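Local coordinates for L-amino acid deaminase (Proteus vulgaris, PDB 5I39), which binds FAD and probably catalyses the oxidative deamination of L-amino acids as a membrane-bound flavoenzyme, at residues V252-L257 and N355-E360; E105-V110 and T115-G120; G212-A217 and D222-K227. One frame throughout, in Å; residues are numbered along the deposited sequence.

Interaction 1: V252-L257 and N355-E360; sequences VDVPTL and NPIISE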
loop_
_atom_site.group_PDB
_atom_site.type_symbol
_atom_site.label_atom_id
_atom_site.label_comp_id
_atom_site.label_asym_id
_atom_site.label_seq_id
_atom_site.Cartn_x
_atom_site.Cartn_y
_atom_site.Cartn_z
ATOM N N VAL A 252 -10.503 -22.945 -3.700
ATOM C CA VAL A 252 -9.636 -22.604 -2.572
ATOM C C VAL A 252 -10.241 -21.404 -1.855
ATOM O O VAL A 252 -10.496 -20.371 -2.479
ATOM C CB VAL A 252 -8.203 -22.269 -3.042
ATOM C CG1 VAL A 252 -7.318 -21.813 -1.882
ATOM C CG2 VAL A 252 -7.578 -23.467 -3.741
ATOM N N ASP A 253 -10.443 -21.543 -0.546
ATOM C CA ASP A 253 -10.981 -20.472 0.286
ATOM C C ASP A 253 -9.869 -19.529 0.742
ATOM O O ASP A 253 -8.874 -19.965 1.318
ATOM C CB ASP A 253 -11.689 -21.040 1.515
ATOM C CG ASP A 253 -12.298 -19.952 2.380
ATOM O OD1 ASP A 253 -13.275 -19.315 1.940
ATOM O OD2 ASP A 253 -11.785 -19.716 3.491
ATOM N N VAL A 254 -10.057 -18.239 0.483
ATOM C CA VAL A 254 -9.161 -17.190 0.977
ATOM C C VAL A 254 -10.013 -16.336 1.921
ATOM O O VAL A 254 -10.892 -15.612 1.441
ATOM C CB VAL A 254 -8.589 -16.330 -0.169
ATOM C CG1 VAL A 254 -7.631 -15.275 0.369
ATOM C CG2 VAL A 254 -7.868 -17.207 -1.180
ATOM N N PRO A 255 -9.802 -16.441 3.257
ATOM C CA PRO A 255 -10.627 -15.649 4.163
ATOM C C PRO A 255 -10.246 -14.165 4.146
ATOM O O PRO A 255 -9.213 -13.763 4.693
ATOM C CB PRO A 255 -10.366 -16.286 5.528
ATOM C CG PRO A 255 -8.998 -16.835 5.425
ATOM C CD PRO A 255 -8.764 -17.194 3.982
ATOM N N THR A 256 -11.074 -13.380 3.471
ATOM C CA THR A 256 -11.011 -11.933 3.544
ATOM C C THR A 256 -12.425 -11.431 3.751
ATOM O O THR A 256 -13.396 -12.084 3.344
ATOM C CB THR A 256 -10.402 -11.276 2.285
ATOM O OG1 THR A 256 -11.186 -11.581 1.124
ATOM C CG2 THR A 256 -8.970 -11.739 2.067
ATOM N N LEU A 257 -12.540 -10.288 4.412
ATOM C CA LEU A 257 -13.807 -9.574 4.476
ATOM C C LEU A 257 -13.608 -8.124 4.035
ATOM O O LEU A 257 -12.529 -7.549 4.242
ATOM C CB LEU A 257 -14.445 -9.666 5.864
ATOM C CG LEU A 257 -15.106 -11.014 6.197
ATOM C CD1 LEU A 257 -15.499 -11.055 7.664
ATOM C CD2 LEU A 257 -16.321 -11.313 5.324
ATOM N N ASN A 355 -3.597 -9.314 9.144
ATOM C CA ASN A 355 -2.264 -9.439 8.553
ATOM C C ASN A 355 -2.374 -9.956 7.117
ATOM O O ASN A 355 -3.392 -10.540 6.749
ATOM C CB ASN A 355 -1.384 -10.349 9.406
ATOM C CG ASN A 355 -1.137 -9.779 10.789
ATOM O OD1 ASN A 355 -1.127 -8.560 10.980
ATOM N ND2 ASN A 355 -0.945 -10.657 11.764
ATOM N N PRO A 356 -1.330 -9.740 6.290
ATOM C CA PRO A 356 -1.408 -10.131 4.881
ATOM C C PRO A 356 -1.532 -11.631 4.633
ATOM O O PRO A 356 -1.253 -12.443 5.521
ATOM C CB PRO A 356 -0.075 -9.624 4.307
ATOM C CG PRO A 356 0.339 -8.519 5.213
ATOM C CD PRO A 356 -0.083 -9.003 6.569
ATOM N N ILE A 357 -1.967 -11.969 3.422
ATOM C CA ILE A 357 -1.881 -13.339 2.918
ATOM C C ILE A 357 -0.843 -13.331 1.801
ATOM O O ILE A 357 -1.082 -12.801 0.714
ATOM C CB ILE A 357 -3.240 -13.903 2.462
ATOM C CG1 ILE A 357 -4.204 -13.938 3.659
ATOM C CG2 ILE A 357 -3.060 -15.306 1.892
ATOM C CD1 ILE A 357 -5.640 -14.296 3.323
ATOM N N ILE A 358 0.321 -13.892 2.116
ATOM C CA ILE A 358 1.457 -13.983 1.204
ATOM C C ILE A 358 1.872 -15.436 1.331
ATOM O O ILE A 358 2.507 -15.810 2.315
ATOM C CB ILE A 358 2.620 -13.055 1.614
ATOM C CG1 ILE A 358 2.152 -11.598 1.742
ATOM C CG2 ILE A 358 3.751 -13.157 0.594
ATOM C CD1 ILE A 358 3.070 -10.741 2.592
ATOM N N SER A 359 1.480 -16.269 0.374
ATOM C CA SER A 359 1.433 -17.703 0.638
ATOM C C SER A 359 1.499 -18.572 -0.596
ATOM O O SER A 359 1.008 -18.202 -1.658
ATOM C CB SER A 359 0.127 -18.019 1.376
ATOM O OG SER A 359 0.097 -19.349 1.868
ATOM N N GLU A 360 2.075 -19.761 -0.418
ATOM C CA GLU A 360 1.870 -20.855 -1.349
ATOM C C GLU A 360 0.438 -21.361 -1.222
ATOM O O GLU A 360 -0.251 -21.108 -0.230
ATOM C CB GLU A 360 2.827 -22.009 -1.056
ATOM C CG GLU A 360 4.295 -21.661 -1.215
ATOM C CD GLU A 360 5.198 -22.861 -1.008
ATOM O OE1 GLU A 360 5.101 -23.821 -1.801
ATOM O OE2 GLU A 360 6.006 -22.847 -0.058
#

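Interaction 2: E105-V110 and T115-G120; sequences EMNAKV and TYRTQG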
loop_
_atom_site.group_PDB
_atom_site.type_symbol
_atom_site.label_atom_id
_atom_site.label_comp_id
_atom_site.label_asym_id
_atom_site.label_seq_id
_atom_site.Cartn_x
_atom_site.Cartn_y
_atom_site.Cartn_z
ATOM N N GLU A 105 14.878 3.866 -0.793
ATOM C CA GLU A 105 15.726 3.611 -1.957
ATOM C C GLU A 105 15.019 3.817 -3.299
ATOM O O GLU A 105 15.662 3.728 -4.344
ATOM C CB GLU A 105 16.223 2.160 -1.911
ATOM C CG GLU A 105 17.030 1.804 -0.667
ATOM C CD GLU A 105 17.274 0.314 -0.485
ATOM O OE1 GLU A 105 16.576 -0.509 -1.099
ATOM O OE2 GLU A 105 18.167 -0.032 0.308
HETATM N N MSE A 106 13.710 4.068 -3.300
HETATM C CA MSE A 106 12.910 3.890 -4.520
HETATM C C MSE A 106 13.141 4.949 -5.568
HETATM O O MSE A 106 13.233 4.619 -6.748
HETATM C CB MSE A 106 11.420 3.795 -4.202
HETATM C CG MSE A 106 10.625 3.129 -5.328
HETATM SE SE MSE A 106 10.985 1.204 -5.478
HETATM C CE MSE A 106 10.055 0.663 -3.828
ATOM N N ASN A 107 13.222 6.219 -5.184
ATOM C CA ASN A 107 13.492 7.256 -6.186
ATOM C C ASN A 107 14.843 7.042 -6.863
ATOM O O ASN A 107 14.974 7.248 -8.074
ATOM C CB ASN A 107 13.425 8.655 -5.581
ATOM C CG ASN A 107 12.026 9.047 -5.146
ATOM O OD1 ASN A 107 11.036 8.425 -5.528
ATOM N ND2 ASN A 107 11.938 10.103 -4.350
ATOM N N ALA A 108 15.834 6.601 -6.092
ATOM C CA ALA A 108 17.138 6.268 -6.658
ATOM C C ALA A 108 17.097 5.023 -7.546
ATOM O O ALA A 108 17.866 4.930 -8.500
ATOM C CB ALA A 108 18.167 6.100 -5.554
ATOM N N LYS A 109 16.218 4.077 -7.227
ATOM C CA LYS A 109 16.063 2.864 -8.035
ATOM C C LYS A 109 15.402 3.148 -9.385
ATOM O O LYS A 109 15.794 2.592 -10.401
ATOM C CB LYS A 109 15.267 1.799 -7.278
ATOM C CG LYS A 109 15.128 0.502 -8.054
ATOM C CD LYS A 109 14.582 -0.628 -7.211
ATOM C CE LYS A 109 14.527 -1.893 -8.043
ATOM N NZ LYS A 109 14.182 -3.069 -7.207
ATOM N N VAL A 110 14.381 3.993 -9.387
ATOM C CA VAL A 110 13.678 4.313 -10.631
ATOM C C VAL A 110 14.383 5.454 -11.379
ATOM O O VAL A 110 14.375 5.495 -12.607
ATOM C CB VAL A 110 12.195 4.649 -10.364
ATOM C CG1 VAL A 110 11.450 4.926 -11.662
ATOM C CG2 VAL A 110 11.518 3.503 -9.621
ATOM N N THR A 115 7.165 10.298 -5.700
ATOM C CA THR A 115 6.587 11.103 -4.600
ATOM C C THR A 115 6.925 10.584 -3.205
ATOM O O THR A 115 6.543 11.223 -2.224
ATOM C CB THR A 115 5.069 11.412 -4.693
ATOM O OG1 THR A 115 4.290 10.235 -4.444
ATOM C CG2 THR A 115 4.722 12.031 -6.027
ATOM N N TYR A 116 7.669 9.482 -3.085
ATOM C CA TYR A 116 8.031 9.015 -1.753
ATOM C C TYR A 116 8.894 10.058 -1.054
ATOM O O TYR A 116 9.854 10.577 -1.644
ATOM C CB TYR A 116 8.767 7.679 -1.749
ATOM C CG TYR A 116 8.882 7.129 -0.338
ATOM C CD1 TYR A 116 7.789 6.528 0.275
ATOM C CD2 TYR A 116 10.057 7.253 0.401
ATOM C CE1 TYR A 116 7.856 6.044 1.573
ATOM C CE2 TYR A 116 10.139 6.769 1.701
ATOM C CZ TYR A 116 9.038 6.159 2.279
ATOM O OH TYR A 116 9.094 5.648 3.554
ATOM N N ARG A 117 8.536 10.352 0.194
ATOM C CA ARG A 117 9.295 11.255 1.050
ATOM C C ARG A 117 9.401 10.644 2.432
ATOM O O ARG A 117 8.453 10.020 2.913
ATOM C CB ARG A 117 8.588 12.607 1.185
ATOM C CG ARG A 117 8.380 13.364 -0.117
ATOM C CD ARG A 117 9.674 13.942 -0.660
ATOM N NE ARG A 117 9.451 14.707 -1.889
ATOM C CZ ARG A 117 9.389 14.202 -3.122
ATOM N NH1 ARG A 117 9.554 12.899 -3.343
ATOM N NH2 ARG A 117 9.177 15.013 -4.152
ATOM N N THR A 118 10.549 10.839 3.070
ATOM C CA THR A 118 10.681 10.575 4.499
ATOM C C THR A 118 10.218 11.848 5.198
ATOM O O THR A 118 10.864 12.893 5.107
ATOM C CB THR A 118 12.113 10.172 4.862
ATOM O OG1 THR A 118 12.410 8.927 4.224
ATOM C CG2 THR A 118 12.262 9.973 6.352
ATOM N N GLN A 119 9.077 11.736 5.867
ATOM C CA GLN A 119 8.272 12.879 6.283
ATOM C C GLN A 119 8.168 13.076 7.791
ATOM O O GLN A 119 8.231 14.211 8.272
ATOM C CB GLN A 119 6.874 12.696 5.704
ATOM C CG GLN A 119 5.855 13.722 6.144
ATOM C CD GLN A 119 4.554 13.521 5.417
ATOM O OE1 GLN A 119 3.903 12.489 5.577
ATOM N NE2 GLN A 119 4.169 14.491 4.598
ATOM N N GLY A 120 7.942 11.994 8.527
ATOM C CA GLY A 120 7.693 12.087 9.958
ATOM C C GLY A 120 6.213 12.198 10.277
ATOM O O GLY A 120 5.454 12.873 9.573
#

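Interaction 3: G212-A217 and D222-K227; sequences GLETQA and DVVTEK. With EDO (1,2-ethanediol), chain F.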
loop_
_atom_site.group_PDB
_atom_site.type_symbol
_atom_site.label_atom_id
_atom_site.label_comp_id
_atom_site.label_asym_id
_atom_site.label_seq_id
_atom_site.Cartn_x
_atom_site.Cartn_y
_atom_site.Cartn_z
ATOM N N GLY A 212 -9.150 -18.185 -15.321
ATOM C CA GLY A 212 -8.816 -19.433 -14.654
ATOM C C GLY A 212 -7.484 -19.977 -15.112
ATOM O O GLY A 212 -6.667 -19.245 -15.689
ATOM N N LEU A 213 -7.285 -21.267 -14.856
ATOM C CA LEU A 213 -6.056 -21.974 -15.186
ATOM C C LEU A 213 -6.367 -23.232 -15.975
ATOM O O LEU A 213 -7.501 -23.721 -15.986
ATOM C CB LEU A 213 -5.320 -22.393 -13.910
ATOM C CG LEU A 213 -5.009 -21.327 -12.868
ATOM C CD1 LEU A 213 -4.369 -21.971 -11.648
ATOM C CD2 LEU A 213 -4.101 -20.257 -13.449
ATOM N N GLU A 214 -5.338 -23.752 -16.637
ATOM C CA GLU A 214 -5.327 -25.143 -17.080
ATOM C C GLU A 214 -4.086 -25.788 -16.495
ATOM O O GLU A 214 -3.096 -25.106 -16.197
ATOM C CB GLU A 214 -5.334 -25.258 -18.606
ATOM C CG GLU A 214 -6.519 -24.584 -19.296
ATOM C CD GLU A 214 -7.885 -25.132 -18.899
ATOM O OE1 GLU A 214 -7.983 -26.288 -18.446
ATOM O OE2 GLU A 214 -8.886 -24.401 -19.059
ATOM N N THR A 215 -4.160 -27.101 -16.307
ATOM C CA THR A 215 -3.058 -27.877 -15.748
ATOM C C THR A 215 -2.791 -29.120 -16.597
ATOM O O THR A 215 -3.651 -29.563 -17.363
ATOM C CB THR A 215 -3.343 -28.307 -14.294
ATOM O OG1 THR A 215 -4.502 -29.147 -14.254
ATOM C CG2 THR A 215 -3.567 -27.094 -13.389
ATOM N N GLN A 216 -1.580 -29.654 -16.459
ATOM C CA GLN A 216 -1.175 -30.910 -17.089
ATOM C C GLN A 216 -0.293 -31.665 -16.100
ATOM O O GLN A 216 0.699 -31.122 -15.615
ATOM C CB GLN A 216 -0.436 -30.652 -18.414
ATOM C CG GLN A 216 0.813 -29.782 -18.326
ATOM C CD GLN A 216 1.296 -29.288 -19.682
ATOM O OE1 GLN A 216 1.047 -29.919 -20.711
ATOM N NE2 GLN A 216 2.003 -28.158 -19.690
ATOM N N ALA A 217 -0.686 -32.894 -15.764
ATOM C CA ALA A 217 0.068 -33.745 -14.827
ATOM C C ALA A 217 0.371 -33.078 -13.468
ATOM O O ALA A 217 1.457 -33.248 -12.908
ATOM C CB ALA A 217 1.358 -34.232 -15.488
ATOM N N ASP A 222 -1.398 -23.164 -18.218
ATOM C CA ASP A 222 -1.905 -21.934 -18.814
ATOM C C ASP A 222 -2.605 -21.076 -17.792
ATOM O O ASP A 222 -3.193 -21.588 -16.844
ATOM C CB ASP A 222 -2.938 -22.229 -19.908
ATOM C CG ASP A 222 -2.389 -23.062 -21.033
ATOM O OD1 ASP A 222 -2.404 -24.305 -20.898
ATOM O OD2 ASP A 222 -1.939 -22.476 -22.040
ATOM N N VAL A 223 -2.546 -19.768 -18.012
ATOM C CA VAL A 223 -3.530 -18.850 -17.462
ATOM C C VAL A 223 -4.488 -18.529 -18.602
ATOM O O VAL A 223 -4.063 -18.111 -19.682
ATOM C CB VAL A 223 -2.885 -17.575 -16.897
ATOM C CG1 VAL A 223 -3.945 -16.569 -16.460
ATOM C CG2 VAL A 223 -2.000 -17.931 -15.716
ATOM N N VAL A 224 -5.773 -18.753 -18.355
ATOM C CA VAL A 224 -6.818 -18.527 -19.342
ATOM C C VAL A 224 -7.385 -17.139 -19.097
ATOM O O VAL A 224 -7.876 -16.850 -18.008
ATOM C CB VAL A 224 -7.930 -19.591 -19.234
ATOM C CG1 VAL A 224 -9.010 -19.362 -20.288
ATOM C CG2 VAL A 224 -7.341 -20.983 -19.392
ATOM N N THR A 225 -7.300 -16.283 -20.107
ATOM C CA THR A 225 -7.823 -14.926 -20.007
ATOM C C THR A 225 -9.012 -14.787 -20.932
ATOM O O THR A 225 -9.332 -15.702 -21.695
ATOM C CB THR A 225 -6.769 -13.845 -20.360
ATOM O OG1 THR A 225 -6.607 -13.750 -21.782
ATOM C CG2 THR A 225 -5.431 -14.136 -19.694
ATOM N N GLU A 226 -9.659 -13.630 -20.868
ATOM C CA GLU A 226 -10.714 -13.301 -21.824
ATOM C C GLU A 226 -10.167 -13.112 -23.258
ATOM O O GLU A 226 -10.926 -13.231 -24.220
ATOM C CB GLU A 226 -11.504 -12.072 -21.361
ATOM C CG GLU A 226 -10.764 -10.750 -21.455
ATOM C CD GLU A 226 -11.582 -9.601 -20.906
ATOM O OE1 GLU A 226 -12.615 -9.255 -21.511
ATOM O OE2 GLU A 226 -11.190 -9.045 -19.866
ATOM N N LYS A 227 -8.867 -12.814 -23.376
ATOM C CA LYS A 227 -8.159 -12.678 -24.669
ATOM C C LYS A 227 -7.368 -13.923 -25.121
ATOM O O LYS A 227 -6.508 -13.819 -26.003
ATOM C CB LYS A 227 -7.184 -11.492 -24.597
ATOM C CG LYS A 227 -7.838 -10.153 -24.307
HETATM C C1 EDO F . -7.659 -25.551 -12.910
HETATM O O1 EDO F . -9.061 -25.313 -13.068
HETATM C C2 EDO F . -7.361 -27.036 -13.098
HETATM O O2 EDO F . -7.359 -27.412 -14.484
#

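Interaction 1: V252-L257 and N355-E360
Ile357 meets 252-257 with a single atom, its terminal methyl CD1. The nearest partner is Val254, whose CG1 lies 3.7 Å from Ile357 CD1, the two branched chains crossing obliquely. In the conformer given for Pro255, which is modelled in two, the carbonyl O makes a plain van der Waals approach, 3.9 Å from Ile357 CD1, and the ring adds an apolar one, Pro255 CD lying 4.3 Å from Ile357 CD1. Thr256 CG2 flanks the same methyl more loosely, 4.4 Å from Ile357 CD1. The long reach of Ile357 follows from its torsions: CG1 lies opposite the carbonyl carbon (chi1 -62°) and CD1 continues in an extended chain (chi2 172°), bringing the methyl up to the loop. Val254 offers CG1, the branch opposite its own backbone N.

The backbones stay well apart, with 8.5 Å between Val254 CA and Ile357 CA, and no hydrogen bond joins the two segments. Each is positioned by other bonds. Strand 357-360 is the outermost counted strand of the six-stranded, Rossmann-type sheet, pairing with 367-371 through Ile357 and Ser359, while Ile358 bonds to Phe403 and its side chain goes to helix 376-392. Ser359 OG donates to Glu360 O at 2.8 Å and also bonds to Leu405 N. On the loop, Arg244 of helix 243-248 forms a salt bridge with Asp253 OD1 and a hydrogen bond with Val254 O, while Met247 packs on Val254.

The side chain of Thr256 lies about 10 Å from the bound FAD, near the cofactor without touching it. The chemistry is dispersive: a methyl contact packs the loop over one face of the strand without directional bonds, and in this conformer Pro255 O is buried without a partner, which probably costs some desolvation energy.

Interaction 2: E105-V110 and T115-G120
Asn107, on the short helix 106-110, reaches the carbonyl of Tyr116 across the turn. This hydrogen bond is weak, with Asn107 ND2 3.4 Å from Tyr116 O and an N-H...O angle of 134°. The same oxygen receives a firmer bond from its neighbour in sequence: Arg117 NH1 donates at 2.9 Å to Tyr116 O. That oxygen lies in the guanidinium plane, but NH1 stands well above the carbonyl plane. The bend at chi2 (-73°) folds the arginine chain back to make this possible.

Two donors thus share one acceptor, and their flat groups stand nearly perpendicular, the amide and guanidinium planes 85° apart. Each has a further polar partner in the connection: Asn107 OD1 bonds to Thr114 OG1, and Arg117 NH2 forms a salt bridge with Asp113 OD2.

No apolar pair joins the segments; the remaining approach is van der Waals, Tyr116 CB lying 4.5 Å from Asn107 OD1, and the ring runs on to meet that of Trp103.

The whole is a tight helix-to-strand connection, delivering the chain into strand 117-123 of the large mixed sheet, probably the substrate-binding domain that accompanies the Rossmann-type FAD domain in DAO-family enzymes.

Interaction 3: G212-A217 and D222-K227
Gly212 and Val224 form an antiparallel hydrogen-bonded pair, Val224 N donating to Gly212 O at 2.9 Å and Gly212 N to Val224 O at 3.3 Å. Glu214 and Asp222 make the next such pair, with Glu214 N 3.1 Å from Asp222 O and Asp222 N returning a bond to Glu214 O. Between them lies the non-hydrogen-bonded pair Leu213-Val223, where Leu213 CA also comes 3.3 Å from Asp222 O as a CH...O contact. On that face Leu213 CD2 packs 3.9 Å from Val223 CG2.

Against this paired backbone stands the solvent side. The face carrying Glu214, Asp222 and Val224 is more exposed yet closely packed: Glu214 turns at chi2 (-61°) and lies diagonally over Val224, its CG 3.7 Å from Val224 CG2. On the outer side of strand 210-216, away from 219-225, Thr215 OG1 has a weak hydrogen bond to O2 of an ethanediol, probably from the crystallisation liquor.

Backbone bonds therefore carry this beta hairpin. Glu214 OE1 and Asp222 OD1 stay 6.4 Å apart, probably repelling mildly and screened by solvent. Val223 is buried against Ile230 and FAD-binding Ala210, about 7 Å from the FAD, while Leu213 remains partly exposed.

Interaction 2 comes first along the chain, then interaction 3, then interaction 1, each closing before the next opens. All belong to the FAD-dependent oxidoreductase fold, yet none touches another. The centres of interactions 1 and 2 are about 29 Å apart. Those of interactions 1 and 3 are about 21 Å apart, and those of interactions 2 and 3 about 38 Å. Three separate sheets are involved: interaction 1 packs a loop on the face of the outermost counted strand of the Rossmann-type sheet, interaction 2 leads into the large mixed sheet, and interaction 3 lies in the small antiparallel sheet. Each comes near the FAD: the side chains of Val223, Tyr116 and Thr256 lie about 7, 9 and 10 Å from it.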